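Side-chain contact in uncharacterized protein (PDB 5WF2), which probably takes part in vesicular trafficking at the trans-Golgi network through association with the AP-4 complex, the part here being tepsin's VHS/ENTH-like domain: residues 80-85 with 123-128. Numbering follows the deposited sequence.
Sequences RALGAV and TKILRH
I125 reaches across from helix 117-132 and sets the methyl end of its longer branch, CD1, against the carbonyl oxygen and the CB of L82 on helix 75-89. I125 CD1 lies 3.3 Å from L82 O and 3.8 Å from L82 CB, and the L82 and I125 side chains cross at a slant, which puts L82 CD2 4.2 Å from I125 CD1. With CD1 anti to CA (chi2 169°), the CG1 branch of I125 carries the methyl about halfway across the 8.1 Å between L82 CA and I125 CA. The shorter branch of I125 stands anti to the backbone N and looks to the next turn of the facing helix, where I125 CG2 makes a looser contact with V85 CG1 at 4.3 Å. One isoleucine thus serves two residues three apart on helix 75-89.

Further out, L107 of helix 96-111 touches both L82 and I125, adding a third helix to the group. L82 also rests on V118 and K121, and V85 on F129, so helix 117-132 meets the same face over several turns; L63 and L66 of helix 59-68 cover V85 as well. The contact therefore belongs to the buried core of this all-helical VHS/ENTH-like domain. All three touching residues are buried and meet through aliphatic carbon, apart from one backbone carbonyl, which implies cohesion by van der Waals contact and exclusion of water rather than by directed polar bonds.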
ATOM      1  N   ARG A  80       2.439   6.987   3.555  1.00 24.06           N
ATOM      2  CA  ARG A  80       2.986   6.752   2.220  1.00 25.20           C
ATOM      3  C   ARG A  80       2.686   5.341   1.747  1.00 23.08           C
ATOM      4  O   ARG A  80       2.405   5.130   0.561  1.00 22.82           O
ATOM      5  CB  ARG A  80       4.498   7.033   2.201  1.00 26.75           C
ATOM      6  CG  ARG A  80       4.838   8.521   2.480  1.00 28.04           C
ATOM      7  CD  ARG A  80       6.333   8.789   2.394  1.00 29.22           C
ATOM      8  NE  ARG A  80       6.852   8.564   1.055  1.00 26.25           N
ATOM      9  CZ  ARG A  80       6.870   9.467   0.093  1.00 27.96           C
ATOM     10  NH1 ARG A  80       6.418  10.672   0.327  1.00 35.67           N
ATOM     11  NH2 ARG A  80       7.357   9.162  -1.111  1.00 31.90           N
ATOM     12  N   ALA A  81       2.757   4.365   2.647  1.00 24.39           N
ATOM     13  CA  ALA A  81       2.414   2.989   2.290  1.00 20.45           C
ATOM     14  C   ALA A  81       0.956   2.891   1.871  1.00 20.13           C
ATOM     15  O   ALA A  81       0.658   2.243   0.867  1.00 22.17           O
ATOM     16  CB  ALA A  81       2.718   2.045   3.457  1.00 22.42           C
ATOM     17  N   LEU A  82       0.037   3.531   2.618  1.00 20.52           N
ATOM     18  CA  LEU A  82      -1.371   3.612   2.191  1.00 22.92           C
ATOM     19  C   LEU A  82      -1.522   4.288   0.835  1.00 23.86           C
ATOM     20  O   LEU A  82      -2.368   3.886   0.020  1.00 20.83           O
ATOM     21  CB  LEU A  82      -2.231   4.347   3.220  1.00 21.94           C
ATOM     22  CG  LEU A  82      -2.475   3.624   4.557  1.00 22.52           C
ATOM     23  CD1 LEU A  82      -3.157   4.537   5.566  1.00 24.53           C
ATOM     24  CD2 LEU A  82      -3.287   2.353   4.405  1.00 23.38           C
ATOM     25  N   GLY A  83      -0.791   5.376   0.609  1.00 20.35           N
ATOM     26  CA  GLY A  83      -0.805   5.996  -0.707  1.00 23.46           C
ATOM     27  C   GLY A  83      -0.430   5.031  -1.803  1.00 22.34           C
ATOM     28  O   GLY A  83      -1.030   5.041  -2.882  1.00 22.54           O
ATOM     29  N   ALA A  84       0.592   4.216  -1.560  1.00 20.01           N
ATOM     30  CA  ALA A  84       1.048   3.267  -2.561  1.00 22.23           C
ATOM     31  C   ALA A  84      -0.014   2.202  -2.807  1.00 20.70           C
ATOM     32  O   ALA A  84      -0.221   1.804  -3.951  1.00 19.27           O
ATOM     33  CB  ALA A  84       2.359   2.626  -2.139  1.00 22.48           C
ATOM     34  N   VAL A  85      -0.675   1.738  -1.738  1.00 20.89           N
ATOM     35  CA  VAL A  85      -1.809   0.812  -1.856  1.00 19.59           C
ATOM     36  C   VAL A  85      -2.910   1.425  -2.711  1.00 16.46           C
ATOM     37  O   VAL A  85      -3.423   0.789  -3.627  1.00 19.52           O
ATOM     38  CB  VAL A  85      -2.343   0.425  -0.461  1.00 21.28           C
ATOM     39  CG1 VAL A  85      -3.676  -0.366  -0.586  1.00 21.21           C
ATOM     40  CG2 VAL A  85      -1.336  -0.372   0.337  1.00 22.30           C
ATOM     41  N   THR A 123      -9.636   4.232   5.968  1.00 22.83           N
ATOM     42  CA  THR A 123     -11.072   4.079   5.815  1.00 20.94           C
ATOM     43  C   THR A 123     -11.491   4.377   4.374  1.00 20.12           C
ATOM     44  O   THR A 123     -12.270   3.616   3.781  1.00 20.31           O
ATOM     45  CB  THR A 123     -11.821   4.976   6.802  1.00 25.49           C
ATOM     46  OG1 THR A 123     -11.490   4.611   8.158  1.00 24.46           O
ATOM     47  CG2 THR A 123     -13.314   4.828   6.622  1.00 28.98           C
ATOM     48  N   LYS A 124     -10.967   5.470   3.783  1.00 22.56           N
ATOM     49  CA  LYS A 124     -11.386   5.846   2.422  1.00 23.26           C
ATOM     50  C   LYS A 124     -10.951   4.800   1.413  1.00 20.30           C
ATOM     51  O   LYS A 124     -11.696   4.477   0.487  1.00 19.58           O
ATOM     52  CB  LYS A 124     -10.810   7.209   2.020  1.00 21.75           C
ATOM     53  CG  LYS A 124     -11.090   8.283   3.014  1.00 30.83           C
ATOM     54  CD  LYS A 124     -11.146   9.691   2.403  1.00 30.21           C
ATOM     55  CE  LYS A 124      -9.825  10.184   1.911  1.00 30.42           C
ATOM     56  NZ  LYS A 124      -9.877  11.699   1.707  1.00 29.07           N
ATOM     57  N   ILE A 125      -9.755   4.238   1.598  1.00 20.73           N
ATOM     58  CA  ILE A 125      -9.278   3.193   0.698  1.00 18.56           C
ATOM     59  C   ILE A 125     -10.175   1.965   0.815  1.00 20.08           C
ATOM     60  O   ILE A 125     -10.547   1.342  -0.185  1.00 20.86           O
ATOM     61  CB  ILE A 125      -7.821   2.830   1.016  1.00 21.26           C
ATOM     62  CG1 ILE A 125      -6.884   3.992   0.708  1.00 20.40           C
ATOM     63  CG2 ILE A 125      -7.409   1.641   0.216  1.00 21.54           C
ATOM     64  CD1 ILE A 125      -5.474   3.868   1.207  1.00 23.66           C
ATOM     65  N   LEU A 126     -10.464   1.553   2.046  1.00 21.07           N
ATOM     66  CA  LEU A 126     -11.279   0.367   2.259  1.00 18.64           C
ATOM     67  C   LEU A 126     -12.656   0.563   1.667  1.00 19.44           C
ATOM     68  O   LEU A 126     -13.185  -0.325   0.990  1.00 17.66           O
ATOM     69  CB  LEU A 126     -11.365   0.074   3.756  1.00 19.65           C
ATOM     70  CG  LEU A 126     -12.171  -1.143   4.201  1.00 26.88           C
ATOM     71  CD1 LEU A 126     -11.679  -2.371   3.503  1.00 25.34           C
ATOM     72  CD2 LEU A 126     -12.042  -1.313   5.714  1.00 28.01           C
ATOM     73  N   ARG A 127     -13.264   1.737   1.894  1.00 24.27           N
ATOM     74  CA  ARG A 127     -14.605   1.984   1.355  1.00 24.21           C
ATOM     75  C   ARG A 127     -14.612   2.001  -0.168  1.00 19.47           C
ATOM     76  O   ARG A 127     -15.572   1.545  -0.792  1.00 22.47           O
ATOM     77  CB  ARG A 127     -15.169   3.298   1.897  1.00 27.88           C
ATOM     78  CG  ARG A 127     -15.428   3.316   3.424  1.00 35.89           C
ATOM     79  CD  ARG A 127     -16.640   2.526   3.882  1.00 47.99           C
ATOM     80  NE  ARG A 127     -16.263   1.174   4.271  1.00 46.89           N
ATOM     81  CZ  ARG A 127     -15.804   0.831   5.471  1.00 45.89           C
ATOM     82  NH1 ARG A 127     -15.669   1.742   6.430  1.00 45.52           N
ATOM     83  NH2 ARG A 127     -15.474  -0.438   5.703  1.00 40.53           N
ATOM     84  N   HIS A 128     -13.538   2.463  -0.778  1.00 18.88           N
ATOM     85  CA  HIS A 128     -13.423   2.468  -2.226  1.00 18.25           C
ATOM     86  C   HIS A 128     -13.342   1.040  -2.777  1.00 24.00           C
ATOM     87  O   HIS A 128     -14.076   0.678  -3.706  1.00 24.90           O
ATOM     88  CB  HIS A 128     -12.214   3.284  -2.620  1.00 20.92           C
ATOM     89  CG  HIS A 128     -12.060   3.439  -4.096  1.00 22.09           C
ATOM     90  ND1 HIS A 128     -12.791   4.356  -4.831  1.00 21.75           N
ATOM     91  CD2 HIS A 128     -11.350   2.719  -4.989  1.00 22.70           C
ATOM     92  CE1 HIS A 128     -12.467   4.240  -6.106  1.00 30.75           C
ATOM     93  NE2 HIS A 128     -11.603   3.251  -6.235  1.00 28.98           N
TER